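PDB 2G4R: molybdopterin biosynthesis Mog protein from Mycobacterium tuberculosis, which probably binds molybdopterin and prepares it for molybdenum insertion by adenylylation, as related MogA proteins do in molybdenum cofactor biosynthesis. Local coordinates for residues Q43-A46 and P50-E53; D57-N60 and V65-T68; E82-V87 and R114-V119. One frame throughout, in Å; residues are numbered along the deposited sequence.

Interaction 1 (Q43-A46 and P50-E53)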
loop_
_atom_site.group_PDB
_atom_site.type_symbol
_atom_site.label_atom_id
_atom_site.label_comp_id
_atom_site.label_asym_id
_atom_site.label_seq_id
_atom_site.Cartn_x
_atom_site.Cartn_y
_atom_site.Cartn_z
ATOM N N GLN A 43 2.967 8.004 -5.570
ATOM C CA GLN A 43 2.104 7.494 -4.473
ATOM C C GLN A 43 1.199 6.430 -5.047
ATOM O O GLN A 43 0.443 6.681 -5.991
ATOM C CB GLN A 43 1.182 8.574 -3.869
ATOM C CG GLN A 43 1.887 9.887 -3.811
ATOM C CD GLN A 43 1.020 11.112 -3.587
ATOM O OE1 GLN A 43 -0.091 11.070 -2.991
ATOM N NE2 GLN A 43 1.575 12.236 -4.015
ATOM N N VAL A 44 1.252 5.255 -4.483
ATOM C CA VAL A 44 0.498 4.167 -4.977
ATOM C C VAL A 44 -0.613 3.980 -3.986
ATOM O O VAL A 44 -0.360 3.906 -2.767
ATOM C CB VAL A 44 1.329 2.884 -5.125
ATOM C CG1 VAL A 44 0.478 1.804 -5.795
ATOM C CG2 VAL A 44 2.585 3.142 -5.966
ATOM N N VAL A 45 -1.841 3.978 -4.494
ATOM C CA VAL A 45 -3.027 3.890 -3.629
ATOM C C VAL A 45 -4.045 2.902 -4.216
ATOM O O VAL A 45 -4.014 2.584 -5.416
ATOM C CB VAL A 45 -3.749 5.272 -3.407
ATOM C CG1 VAL A 45 -2.822 6.307 -2.871
ATOM C CG2 VAL A 45 -4.399 5.804 -4.728
ATOM N N ALA A 46 -4.934 2.388 -3.356
ATOM C CA ALA A 46 -5.996 1.476 -3.792
ATOM C C ALA A 46 -7.082 2.221 -4.558
ATOM O O ALA A 46 -7.208 3.464 -4.451
ATOM C CB ALA A 46 -6.622 0.728 -2.601
ATOM N N PRO A 50 -9.309 5.994 -1.393
ATOM C CA PRO A 50 -7.884 6.424 -1.346
ATOM C C PRO A 50 -7.486 7.314 -2.524
ATOM O O PRO A 50 -6.596 8.162 -2.356
ATOM C CB PRO A 50 -7.123 5.095 -1.372
ATOM C CG PRO A 50 -8.113 4.141 -0.734
ATOM C CD PRO A 50 -9.420 4.526 -1.268
ATOM N N VAL A 51 -8.186 7.175 -3.660
ATOM C CA VAL A 51 -8.003 8.076 -4.831
ATOM C C VAL A 51 -8.496 9.501 -4.526
ATOM O O VAL A 51 -7.760 10.503 -4.703
ATOM C CB VAL A 51 -8.701 7.577 -6.115
ATOM C CG1 VAL A 51 -8.393 8.578 -7.294
ATOM C CG2 VAL A 51 -8.274 6.143 -6.435
ATOM N N GLY A 52 -9.754 9.594 -4.077
ATOM C CA GLY A 52 -10.271 10.888 -3.579
ATOM C C GLY A 52 -9.350 11.559 -2.550
ATOM O O GLY A 52 -9.039 12.762 -2.625
ATOM N N GLU A 53 -8.935 10.777 -1.569
ATOM C CA GLU A 53 -8.050 11.255 -0.504
ATOM C C GLU A 53 -6.751 11.785 -1.070
ATOM O O GLU A 53 -6.349 12.897 -0.724
ATOM C CB GLU A 53 -7.749 10.134 0.515
ATOM C CG GLU A 53 -6.791 10.565 1.616
ATOM C CD GLU A 53 -6.458 9.447 2.606
ATOM O OE1 GLU A 53 -6.517 8.221 2.229
ATOM O OE2 GLU A 53 -6.137 9.823 3.759
#
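Pro-50 presents its ring to Val-45 and Ala-46, at the point where strand 43-45 ends and helix 49-60 begins. Its CB makes the closest approaches. It lies 3.5 Å from Ala-46 O and also meets the branched carbon of Val-45, at 3.9 Å from Val-45 CB. One bond further on, Pro-50 CG reaches the methyl of Ala-46, with CG to Ala-46 CB at 4.2 Å. Pro-50 CD closes the ring 4.0 Å from Ala-46 O, so the oxygen sits under one face of the ring, nearest CB. Strand 43-45, helix 49-60 and strand 65-69 form a beta-alpha-beta crossover in the alpha/beta fold of the molybdopterin-binding domain. The crossover passes over strand 6-11, which pairs with Gln-43 and Val-45. With CG1 of Val-45 opposite its carbonyl carbon (chi1 -55°), CG2 falls between the backbone N and that carbon. This turns the methyl over the peptide that joins Pro-50 to Val-51, and CG2 comes to 4.2 Å from Val-51 CG2. The same Val-51 methyl lies 3.5 Å from Ala-46 O. That oxygen is thus buried against carbon from both helix residues, and it has no polar partner in the model. Strand 43-45 is an outermost strand within the chain. Ser-38 of a second subunit packs on Gln-43, and Pro-26 of a third subunit packs on Ala-46.

Interaction 2 (D57-N60 and V65-T68)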
loop_
_atom_site.group_PDB
_atom_site.type_symbol
_atom_site.label_atom_id
_atom_site.label_comp_id
_atom_site.label_asym_id
_atom_site.label_seq_id
_atom_site.Cartn_x
_atom_site.Cartn_y
_atom_site.Cartn_z
ATOM N N ASP A 57 -5.818 15.916 -1.171
ATOM C CA ASP A 57 -4.601 16.264 -0.520
ATOM C C ASP A 57 -3.652 16.980 -1.469
ATOM O O ASP A 57 -2.958 17.915 -1.071
ATOM C CB ASP A 57 -3.938 15.017 0.056
ATOM C CG ASP A 57 -4.644 14.500 1.330
ATOM O OD1 ASP A 57 -5.627 15.134 1.812
ATOM O OD2 ASP A 57 -4.208 13.444 1.849
ATOM N N ALA A 58 -3.620 16.577 -2.738
ATOM C CA ALA A 58 -2.637 17.145 -3.613
ATOM C C ALA A 58 -3.080 18.552 -4.066
ATOM O O ALA A 58 -2.276 19.491 -4.139
ATOM C CB ALA A 58 -2.346 16.198 -4.782
ATOM N N VAL A 59 -4.366 18.711 -4.263
ATOM C CA VAL A 59 -4.954 19.970 -4.667
ATOM C C VAL A 59 -4.789 20.986 -3.528
ATOM O O VAL A 59 -4.446 22.138 -3.763
ATOM C CB VAL A 59 -6.450 19.755 -5.005
ATOM C CG1 VAL A 59 -7.266 21.076 -5.012
ATOM C CG2 VAL A 59 -6.570 19.071 -6.340
ATOM N N ASN A 60 -4.998 20.517 -2.292
ATOM C CA ASN A 60 -4.975 21.370 -1.125
ATOM C C ASN A 60 -3.516 21.745 -0.811
ATOM O O ASN A 60 -3.256 22.832 -0.295
ATOM C CB ASN A 60 -5.833 20.760 0.035
ATOM C CG ASN A 60 -7.342 20.546 -0.378
ATOM O OD1 ASN A 60 -7.708 20.727 -1.557
ATOM N ND2 ASN A 60 -8.202 20.121 0.585
ATOM N N VAL A 65 0.459 20.274 -11.031
ATOM C CA VAL A 65 0.005 19.170 -11.856
ATOM C C VAL A 65 -0.102 17.858 -11.108
ATOM O O VAL A 65 0.805 17.453 -10.337
ATOM C CB VAL A 65 0.928 18.909 -13.120
ATOM C CG1 VAL A 65 0.248 17.933 -14.053
ATOM C CG2 VAL A 65 1.276 20.183 -13.870
ATOM N N ILE A 66 -1.192 17.171 -11.318
ATOM C CA ILE A 66 -1.310 15.794 -10.822
ATOM C C ILE A 66 -1.519 14.836 -11.984
ATOM O O ILE A 66 -2.457 15.003 -12.792
ATOM C CB ILE A 66 -2.470 15.605 -9.781
ATOM C CG1 ILE A 66 -2.368 16.578 -8.623
ATOM C CG2 ILE A 66 -2.552 14.150 -9.329
ATOM C CD1 ILE A 66 -3.690 16.817 -7.934
ATOM N N ILE A 67 -0.665 13.817 -12.031
ATOM C CA ILE A 67 -0.735 12.780 -13.032
ATOM C C ILE A 67 -1.138 11.481 -12.364
ATOM O O ILE A 67 -0.478 11.012 -11.446
ATOM C CB ILE A 67 0.545 12.696 -13.868
ATOM C CG1 ILE A 67 0.731 14.026 -14.632
ATOM C CG2 ILE A 67 0.405 11.566 -14.912
ATOM C CD1 ILE A 67 2.036 14.153 -15.452
ATOM N N THR A 68 -2.266 10.932 -12.802
ATOM C CA THR A 68 -2.726 9.638 -12.312
ATOM C C THR A 68 -2.576 8.554 -13.374
ATOM O O THR A 68 -2.700 8.806 -14.604
ATOM C CB THR A 68 -4.226 9.622 -11.806
ATOM O OG1 THR A 68 -5.121 9.595 -12.914
ATOM C CG2 THR A 68 -4.543 10.777 -10.868
#
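Ile-66 points its long branch from strand 65-69 at Ala-58 and Val-59 near the C-terminal end of helix 49-60. The terminal methyl does most of the touching. Ile-66 CD1 lies 3.5 Å from Ala-58 CB, which is tighter than an ordinary contact between carbons. The preceding carbon joins in, with Ile-66 CG1 at 3.9 Å from Ala-58 CB. Conformation explains the reach. In Ile-66, CG1 stands opposite the carbonyl carbon (chi1 -54°), and the branch then runs on almost extended (chi2 157°), which carries CD1 out to the helix. Val-59 uses one methyl. Its CG2, placed opposite its own carbonyl carbon, comes to 4.0 Å from Ile-66 CD1, and the two side chains cross at about a right angle. Ala-58 is short, and its backbone comes correspondingly close to the strand: the CA atoms of Ala-58 and Ile-66 are 7.5 Å apart. Side chains alternate along strand 65-69, as expected of a central strand with helices on both faces of the sheet. Ile-66 faces helix 49-60 and also touches Leu-55. Val-65 packs instead on Leu-146 and Leu-150 of helix 146-153, and Ile-67 on Trp-31 of helix 24-34. The helix-to-strand contact itself is wholly between aliphatic carbons. It therefore rests on close shape fit and exclusion of water, and the orientation of the pieces depends on side-chain packing rather than on directional bonds.

Interaction 3 (E82-V87 and R114-V119)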
loop_
_atom_site.group_PDB
_atom_site.type_symbol
_atom_site.label_atom_id
_atom_site.label_comp_id
_atom_site.label_asym_id
_atom_site.label_seq_id
_atom_site.Cartn_x
_atom_site.Cartn_y
_atom_site.Cartn_z
ATOM N N GLU A 82 -14.499 8.820 -11.652
ATOM C CA GLU A 82 -15.461 9.338 -10.679
ATOM C C GLU A 82 -14.823 10.146 -9.590
ATOM O O GLU A 82 -15.279 11.247 -9.295
ATOM C CB GLU A 82 -16.271 8.189 -10.036
ATOM C CG GLU A 82 -17.325 7.571 -10.892
ATOM C CD GLU A 82 -16.809 6.627 -11.988
ATOM O OE1 GLU A 82 -15.616 6.232 -12.005
ATOM O OE2 GLU A 82 -17.638 6.284 -12.861
ATOM N N HIS A 83 -13.810 9.597 -8.935
ATOM C CA HIS A 83 -13.093 10.338 -7.907
ATOM C C HIS A 83 -12.417 11.630 -8.388
ATOM O O HIS A 83 -12.329 12.597 -7.615
ATOM C CB HIS A 83 -12.106 9.470 -7.136
ATOM C CG HIS A 83 -12.768 8.521 -6.201
ATOM N ND1 HIS A 83 -13.165 8.884 -4.927
ATOM C CD2 HIS A 83 -13.180 7.243 -6.375
ATOM C CE1 HIS A 83 -13.765 7.855 -4.350
ATOM N NE2 HIS A 83 -13.755 6.836 -5.190
ATOM N N THR A 84 -11.929 11.625 -9.638
ATOM C CA THR A 84 -11.279 12.778 -10.267
ATOM C C THR A 84 -12.326 13.866 -10.552
ATOM O O THR A 84 -12.124 15.049 -10.211
ATOM C CB THR A 84 -10.565 12.316 -11.583
ATOM O OG1 THR A 84 -9.653 11.237 -11.287
ATOM C CG2 THR A 84 -9.812 13.431 -12.286
ATOM N N VAL A 85 -13.409 13.471 -11.216
ATOM C CA VAL A 85 -14.504 14.396 -11.500
ATOM C C VAL A 85 -14.994 15.046 -10.190
ATOM O O VAL A 85 -15.297 16.234 -10.191
ATOM C CB VAL A 85 -15.711 13.728 -12.188
ATOM C CG1 VAL A 85 -16.991 14.709 -12.211
ATOM C CG2 VAL A 85 -15.361 13.260 -13.621
ATOM N N ALA A 86 -15.061 14.280 -9.099
ATOM C CA ALA A 86 -15.550 14.832 -7.822
ATOM C C ALA A 86 -14.677 15.970 -7.338
ATOM O O ALA A 86 -15.184 16.946 -6.824
ATOM C CB ALA A 86 -15.632 13.723 -6.721
ATOM N N VAL A 87 -13.363 15.834 -7.491
ATOM C CA VAL A 87 -12.411 16.847 -7.081
ATOM C C VAL A 87 -12.339 18.032 -8.051
ATOM O O VAL A 87 -12.082 19.159 -7.650
ATOM C CB VAL A 87 -11.002 16.219 -6.915
ATOM C CG1 VAL A 87 -9.972 17.232 -6.605
ATOM C CG2 VAL A 87 -11.018 15.200 -5.795
ATOM N N ARG A 114 -11.825 5.520 -19.448
ATOM C CA ARG A 114 -12.751 6.569 -19.078
ATOM C C ARG A 114 -12.093 7.766 -18.405
ATOM O O ARG A 114 -12.759 8.568 -17.767
ATOM C CB ARG A 114 -13.827 6.003 -18.147
ATOM C CG ARG A 114 -14.557 4.847 -18.801
ATOM C CD ARG A 114 -15.683 4.446 -17.892
ATOM N NE ARG A 114 -15.221 3.934 -16.599
ATOM C CZ ARG A 114 -15.445 4.511 -15.423
ATOM N NH1 ARG A 114 -16.121 5.669 -15.326
ATOM N NH2 ARG A 114 -14.985 3.941 -14.338
ATOM N N GLY A 115 -10.797 7.912 -18.634
ATOM C CA GLY A 115 -10.027 8.970 -18.021
ATOM C C GLY A 115 -10.592 10.336 -18.374
ATOM O O GLY A 115 -11.130 10.553 -19.470
ATOM N N VAL A 116 -10.511 11.207 -17.399
ATOM C CA VAL A 116 -10.746 12.618 -17.582
ATOM C C VAL A 116 -9.449 13.400 -17.275
ATOM O O VAL A 116 -8.455 12.859 -16.761
ATOM C CB VAL A 116 -11.919 13.095 -16.707
ATOM C CG1 VAL A 116 -13.164 12.348 -17.032
ATOM C CG2 VAL A 116 -11.587 12.955 -15.190
ATOM N N CYS A 117 -9.463 14.648 -17.665
ATOM C CA CYS A 117 -8.499 15.643 -17.292
ATOM C C CYS A 117 -9.327 16.853 -16.886
ATOM O O CYS A 117 -10.444 17.019 -17.360
ATOM C CB CYS A 117 -7.624 16.052 -18.451
ATOM S SG CYS A 117 -6.597 14.725 -19.219
ATOM N N GLY A 118 -8.762 17.731 -16.071
ATOM C CA GLY A 118 -9.439 18.978 -15.715
ATOM C C GLY A 118 -8.603 19.861 -14.857
ATOM O O GLY A 118 -7.395 19.595 -14.630
ATOM N N VAL A 119 -9.250 20.914 -14.355
ATOM C CA VAL A 119 -8.661 21.823 -13.396
ATOM C C VAL A 119 -9.473 21.796 -12.095
ATOM O O VAL A 119 -10.739 21.675 -12.091
ATOM C CB VAL A 119 -8.546 23.283 -13.973
ATOM C CG1 VAL A 119 -8.011 24.231 -12.933
ATOM C CG2 VAL A 119 -7.697 23.338 -15.236
#
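Thr-84 and Val-116 meet methyl to methyl at the inner side of this contact between helix 80-87 and the segment leading into strand 117-120. Thr-84 CG2 is only 3.4 Å from Val-116 CG2, closer than carbons usually pack. The two side chains slide past each other in opposite directions. In Thr-84, OG1 lies opposite the carbonyl carbon (chi1 -55°), which leaves CG2 opposite the backbone N and turned to Val-116. The hydroxyl is engaged elsewhere: OG1 is hydrogen-bonded with Thr-80 O and Asn-127 OD1. Packing eases outward. Val-85, an exposed residue, touches the same methyl more loosely, with its CG2 at 4.1 Å from Val-116 CG2. On the solvent side the contact turns polar. Glu-82 and Arg-114 form a salt bridge. Its main bond runs from Arg-114 NH1 to Glu-82 OE2 at 3.0 Å, on the syn side of the carboxylate but 25° out of its plane. Glu-82 OE1 receives weak bonds from both Arg-114 NH1 (3.4 Å) and Arg-114 NH2 (3.3 Å). The carboxylate and guanidinium planes are 48° apart, so the pair is not a flat two-bond match. Arg-114 NE bonds Gly-73 O, in a glycine-rich loop that probably borders the molybdopterin pocket in this family. The bridge thus ties the helix to that loop through one arginine, while its exposed setting probably weakens the electrostatic gain.

Interactions 1 and 2 share helix 49-60 and place its start and its end against the same sheet. Interaction 1 lies at an outermost strand near two other subunits and is partly buried. Interaction 2 lies on a central strand and is largely buried. Both are apolar, but interaction 1 also covers a carbonyl oxygen. Interaction 3 is the surface contact. It uses the next helix, 80-87, and alone adds a salt bridge to its methyl packing. The helices bring the three together. Val-51 of interaction 1 packs on His-83 of interaction 3, and Val-59 of interaction 2 on Val-87.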